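Local atomic coordinates of pseudoazurin (Blue copper protein) (PDB entry 3TU6), a protein that binds a single copper ion in a cupredoxin beta-barrel and probably carries electrons in the bacterial periplasm. Residues Met1-Ala13 with Val17-Pro29. Sequence-based numbering, arbitrary orientation. Where two conformers were deposited one is given.
Sequences MEEYRVEMLNKAA and VMAFEPAVIRAQP
The carbonyl oxygen of Glu21 receives the amide N-H of Glu7 at 2.8 Å (O to N), reinforced by a longer CA-H contact from Val6. Glu7 O in turn accepts the N-H of Glu21, so these residues form an antiparallel hydrogen-bonded pair. Leu9 and Ala19 make the next such pair, and Met18 N reaches Asn10 O at 2.8 Å, carrying the ladder through the corner in both chains to the non-hydrogen-bonded pair Lys11 and Val17. Between the first two pairs, Met8 and Phe20 lie side by side on the opposite face from Glu7 and Glu21. Met8 CG touches Phe20 CE1 at 3.6 Å and SD sits at the ring edge, a Met-aromatic contact suited to a buried face. The carboxylate of Glu21 ends an extended chain, with CG anti to the backbone N (chi1 -174°); its OE1 lies against the methyl Leu9 CD1 and accepts a weak hydrogen bond from Ala13 N at 3.3 Å. Ala12 and Ala19, both buried and small, bring their CB methyls within 3.9 Å. Beyond Pro22, which follows a cis peptide bond, the strand axes separate from 4.7 to 8.8 Å, and branched Val6 reaches two partners: CG2 presses tightly on Ile25 CG1 (3.4 Å), while CG1 rests on Phe20 CB. Asn10 OD1 is hydrogen-bonded to NE2 of the copper ligand His42, probably helping to hold its imidazole, and the Phe20 ring meets Tyr78 edge-to-face. This cupredoxin hairpin lies between strands 32-36 and 89-94, with Val24 packed on helix 112-125.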
loop_
_atom_site.group_PDB
_atom_site.type_symbol
_atom_site.label_atom_id
_atom_site.label_comp_id
_atom_site.label_asym_id
_atom_site.label_seq_id
_atom_site.Cartn_x
_atom_site.Cartn_y
_atom_site.Cartn_z
ATOM N N MET A 1 4.547 20.141 1.088
ATOM C CA MET A 1 3.807 18.877 1.346
ATOM C C MET A 1 2.752 18.656 0.268
ATOM O O MET A 1 1.961 19.554 -0.025
ATOM C CB MET A 1 3.135 18.929 2.721
ATOM C CG MET A 1 2.362 17.666 3.100
ATOM S SD MET A 1 1.479 17.809 4.668
ATOM C CE MET A 1 0.222 19.013 4.250
ATOM N N GLU A 2 2.749 17.459 -0.316
ATOM C CA GLU A 2 1.693 17.041 -1.234
ATOM C C GLU A 2 0.794 16.021 -0.537
ATOM O O GLU A 2 1.263 15.212 0.268
ATOM C CB GLU A 2 2.284 16.445 -2.515
ATOM C CG GLU A 2 3.273 17.357 -3.246
ATOM C CD GLU A 2 2.695 18.721 -3.590
ATOM O OE1 GLU A 2 1.507 18.799 -3.966
ATOM O OE2 GLU A 2 3.433 19.723 -3.486
ATOM N N GLU A 3 -0.499 16.077 -0.845
ATOM C CA GLU A 3 -1.493 15.197 -0.238
ATOM C C GLU A 3 -2.099 14.315 -1.317
ATOM O O GLU A 3 -2.717 14.816 -2.258
ATOM C CB GLU A 3 -2.585 16.024 0.447
ATOM C CG GLU A 3 -2.052 17.026 1.466
ATOM C CD GLU A 3 -3.149 17.704 2.268
ATOM O OE1 GLU A 3 -4.249 17.928 1.720
ATOM O OE2 GLU A 3 -2.906 18.021 3.451
ATOM N N TYR A 4 -1.913 13.003 -1.178
ATOM C CA TYR A 4 -2.358 12.041 -2.186
ATOM C C TYR A 4 -3.554 11.221 -1.715
ATOM O O TYR A 4 -3.857 11.170 -0.520
ATOM C CB TYR A 4 -1.198 11.125 -2.574
ATOM C CG TYR A 4 -0.053 11.882 -3.208
ATOM C CD1 TYR A 4 -0.193 12.453 -4.469
ATOM C CD2 TYR A 4 1.160 12.045 -2.542
ATOM C CE1 TYR A 4 0.844 13.161 -5.057
ATOM C CE2 TYR A 4 2.209 12.753 -3.125
ATOM C CZ TYR A 4 2.041 13.307 -4.385
ATOM O OH TYR A 4 3.064 14.007 -4.977
ATOM N N ARG A 5 -4.230 10.591 -2.675
ATOM C CA ARG A 5 -5.430 9.796 -2.418
ATOM C C ARG A 5 -5.277 8.384 -2.970
ATOM O O ARG A 5 -4.829 8.201 -4.099
ATOM C CB ARG A 5 -6.648 10.446 -3.078
ATOM C CG ARG A 5 -7.040 11.801 -2.512
ATOM C CD ARG A 5 -7.578 11.684 -1.098
ATOM N NE ARG A 5 -8.380 12.845 -0.712
ATOM C CZ ARG A 5 -9.642 13.063 -1.084
ATOM N NH1 ARG A 5 -10.282 12.204 -1.876
ATOM N NH2 ARG A 5 -10.271 14.157 -0.666
ATOM N N VAL A 6 -5.655 7.394 -2.164
ATOM C CA VAL A 6 -5.744 6.009 -2.612
ATOM C C VAL A 6 -7.148 5.496 -2.328
ATOM O O VAL A 6 -7.559 5.415 -1.172
ATOM C CB VAL A 6 -4.727 5.107 -1.892
ATOM C CG1 VAL A 6 -4.917 3.651 -2.309
ATOM C CG2 VAL A 6 -3.312 5.567 -2.184
ATOM N N GLU A 7 -7.883 5.161 -3.384
ATOM C CA GLU A 7 -9.249 4.667 -3.240
ATOM C C GLU A 7 -9.257 3.175 -2.930
ATOM O O GLU A 7 -8.500 2.406 -3.523
ATOM C CB GLU A 7 -10.055 4.944 -4.509
ATOM C CG GLU A 7 -10.244 6.426 -4.798
ATOM C CD GLU A 7 -11.189 6.687 -5.956
ATOM O OE1 GLU A 7 -11.887 7.720 -5.927
ATOM O OE2 GLU A 7 -11.236 5.860 -6.892
ATOM N N MET A 8 -10.111 2.780 -1.989
ATOM C CA MET A 8 -10.303 1.373 -1.640
ATOM C C MET A 8 -11.557 0.893 -2.366
ATOM O O MET A 8 -12.663 1.352 -2.071
ATOM C CB MET A 8 -10.439 1.215 -0.121
ATOM C CG MET A 8 -9.339 1.929 0.665
ATOM S SD MET A 8 -9.315 1.569 2.436
ATOM C CE MET A 8 -10.792 2.439 2.978
ATOM N N LEU A 9 -11.376 -0.018 -3.322
ATOM C CA LEU A 9 -12.424 -0.354 -4.291
ATOM C C LEU A 9 -12.676 -1.853 -4.423
ATOM O O LEU A 9 -11.766 -2.672 -4.249
ATOM C CB LEU A 9 -12.041 0.193 -5.668
ATOM C CG LEU A 9 -11.976 1.712 -5.818
ATOM C CD1 LEU A 9 -11.185 2.088 -7.063
ATOM C CD2 LEU A 9 -13.377 2.298 -5.867
ATOM N N ASN A 10 -13.918 -2.197 -4.757
ATOM C CA ASN A 10 -14.282 -3.573 -5.083
ATOM C C ASN A 10 -13.796 -3.953 -6.477
ATOM O O ASN A 10 -13.314 -5.064 -6.687
ATOM C CB ASN A 10 -15.801 -3.771 -4.997
ATOM C CG ASN A 10 -16.325 -3.709 -3.574
ATOM O OD1 ASN A 10 -15.571 -3.494 -2.625
ATOM N ND2 ASN A 10 -17.628 -3.904 -3.421
ATOM N N LYS A 11 -13.934 -3.023 -7.421
ATOM C CA LYS A 11 -13.514 -3.234 -8.805
ATOM C C LYS A 11 -12.692 -2.040 -9.287
ATOM O O LYS A 11 -13.167 -0.904 -9.262
ATOM C CB LYS A 11 -14.744 -3.428 -9.698
ATOM C CG LYS A 11 -14.445 -3.736 -11.164
ATOM C CD LYS A 11 -13.816 -5.107 -11.344
ATOM C CE LYS A 11 -13.736 -5.484 -12.815
ATOM N NZ LYS A 11 -13.100 -6.814 -13.019
ATOM N N ALA A 12 -11.461 -2.304 -9.723
ATOM C CA ALA A 12 -10.553 -1.257 -10.194
ATOM C C ALA A 12 -10.710 -1.016 -11.694
ATOM O O ALA A 12 -11.453 -1.724 -12.374
ATOM C CB ALA A 12 -9.112 -1.626 -9.868
ATOM N N ALA A 13 -9.998 -0.011 -12.201
ATOM C CA ALA A 13 -10.017 0.319 -13.627
ATOM C C ALA A 13 -9.375 -0.777 -14.479
ATOM O O ALA A 13 -9.873 -1.097 -15.560
ATOM C CB ALA A 13 -9.314 1.649 -13.870
ATOM N N VAL A 17 -10.064 -7.237 -8.743
ATOM C CA VAL A 17 -11.152 -7.416 -7.781
ATOM C C VAL A 17 -10.586 -7.293 -6.370
ATOM O O VAL A 17 -9.672 -8.031 -6.005
ATOM C CB VAL A 17 -11.828 -8.791 -7.946
ATOM C CG1 VAL A 17 -12.950 -8.961 -6.928
ATOM C CG2 VAL A 17 -12.356 -8.956 -9.365
ATOM N N MET A 18 -11.148 -6.371 -5.585
ATOM C CA MET A 18 -10.598 -5.978 -4.281
ATOM C C MET A 18 -9.221 -5.340 -4.484
ATOM O O MET A 18 -8.192 -6.025 -4.455
ATOM C CB MET A 18 -10.512 -7.168 -3.310
ATOM C CG MET A 18 -11.772 -8.026 -3.204
ATOM S SD MET A 18 -13.233 -7.126 -2.647
ATOM C CE MET A 18 -14.107 -6.909 -4.193
ATOM N N ALA A 19 -9.203 -4.025 -4.691
ATOM C CA ALA A 19 -7.977 -3.342 -5.096
ATOM C C ALA A 19 -7.855 -1.925 -4.545
ATOM O O ALA A 19 -8.847 -1.204 -4.432
ATOM C CB ALA A 19 -7.885 -3.313 -6.617
ATOM N N PHE A 20 -6.626 -1.542 -4.206
ATOM C CA PHE A 20 -6.297 -0.149 -3.930
ATOM C C PHE A 20 -5.923 0.525 -5.249
ATOM O O PHE A 20 -5.131 -0.025 -6.020
ATOM C CB PHE A 20 -5.129 -0.046 -2.949
ATOM C CG PHE A 20 -5.437 -0.565 -1.573
ATOM C CD1 PHE A 20 -6.191 0.189 -0.681
ATOM C CD2 PHE A 20 -4.954 -1.800 -1.158
ATOM C CE1 PHE A 20 -6.466 -0.287 0.597
ATOM C CE2 PHE A 20 -5.226 -2.280 0.117
ATOM C CZ PHE A 20 -5.983 -1.525 0.994
ATOM N N GLU A 21 -6.500 1.699 -5.501
ATOM C CA GLU A 21 -6.231 2.457 -6.723
ATOM C C GLU A 21 -5.799 3.883 -6.380
ATOM O O GLU A 21 -6.575 4.646 -5.799
ATOM C CB GLU A 21 -7.468 2.487 -7.622
ATOM C CG GLU A 21 -7.228 3.146 -8.977
ATOM C CD GLU A 21 -8.406 2.996 -9.918
ATOM O OE1 GLU A 21 -9.203 2.053 -9.736
ATOM O OE2 GLU A 21 -8.531 3.823 -10.846
ATOM N N PRO A 22 -4.552 4.259 -6.736
ATOM C CA PRO A 22 -3.499 3.488 -7.407
ATOM C C PRO A 22 -2.840 2.468 -6.478
ATOM O O PRO A 22 -2.822 2.657 -5.261
ATOM C CB PRO A 22 -2.496 4.563 -7.826
ATOM C CG PRO A 22 -2.666 5.627 -6.835
ATOM C CD PRO A 22 -4.121 5.647 -6.489
ATOM N N ALA A 23 -2.311 1.395 -7.058
ATOM C CA ALA A 23 -1.625 0.358 -6.289
ATOM C C ALA A 23 -0.283 0.851 -5.747
ATOM O O ALA A 23 0.170 0.389 -4.698
ATOM C CB ALA A 23 -1.420 -0.882 -7.149
ATOM N N VAL A 24 0.344 1.781 -6.467
ATOM C CA VAL A 24 1.661 2.304 -6.106
ATOM C C VAL A 24 1.666 3.833 -6.126
ATOM O O VAL A 24 1.629 4.442 -7.197
ATOM C CB VAL A 24 2.748 1.784 -7.074
ATOM C CG1 VAL A 24 4.116 2.343 -6.702
ATOM C CG2 VAL A 24 2.773 0.265 -7.073
ATOM N N ILE A 25 1.701 4.438 -4.939
ATOM C CA ILE A 25 1.853 5.887 -4.790
ATOM C C ILE A 25 3.338 6.239 -4.741
ATOM O O ILE A 25 4.101 5.605 -4.013
ATOM C CB ILE A 25 1.187 6.402 -3.489
ATOM C CG1 ILE A 25 -0.339 6.350 -3.599
ATOM C CG2 ILE A 25 1.634 7.827 -3.175
ATOM C CD1 ILE A 25 -0.929 7.396 -4.524
ATOM N N ARG A 26 3.740 7.244 -5.520
ATOM C CA ARG A 26 5.113 7.748 -5.492
ATOM C C ARG A 26 5.138 9.116 -4.820
ATOM O O ARG A 26 4.769 10.124 -5.426
ATOM C CB ARG A 26 5.698 7.826 -6.907
ATOM C CG ARG A 26 5.676 6.509 -7.681
ATOM C CD ARG A 26 6.410 5.383 -6.954
ATOM N NE ARG A 26 7.829 5.677 -6.742
ATOM C CZ ARG A 26 8.832 5.236 -7.505
ATOM N NH1 ARG A 26 10.080 5.573 -7.203
ATOM N NH2 ARG A 26 8.609 4.463 -8.565
ATOM N N ALA A 27 5.571 9.136 -3.563
ATOM C CA ALA A 27 5.576 10.349 -2.751
ATOM C C ALA A 27 6.993 10.739 -2.351
ATOM O O ALA A 27 7.948 10.003 -2.599
ATOM C CB ALA A 27 4.723 10.143 -1.511
ATOM N N GLN A 28 7.110 11.913 -1.738
ATOM C CA GLN A 28 8.367 12.387 -1.172
ATOM C C GLN A 28 8.245 12.426 0.349
ATOM O O GLN A 28 7.129 12.474 0.874
ATOM C CB GLN A 28 8.702 13.781 -1.706
ATOM C CG GLN A 28 8.910 13.836 -3.214
ATOM C CD GLN A 28 10.058 12.960 -3.681
ATOM O OE1 GLN A 28 11.122 12.926 -3.062
ATOM N NE2 GLN A 28 9.847 12.245 -4.779
ATOM N N PRO A 29 9.387 12.398 1.062
ATOM C CA PRO A 29 9.380 12.496 2.522
ATOM C C PRO A 29 8.576 13.695 3.038
ATOM O O PRO A 29 8.811 14.827 2.613
ATOM C CB PRO A 29 10.863 12.653 2.862
ATOM C CG PRO A 29 11.566 11.931 1.777
ATOM C CD PRO A 29 10.745 12.149 0.540
#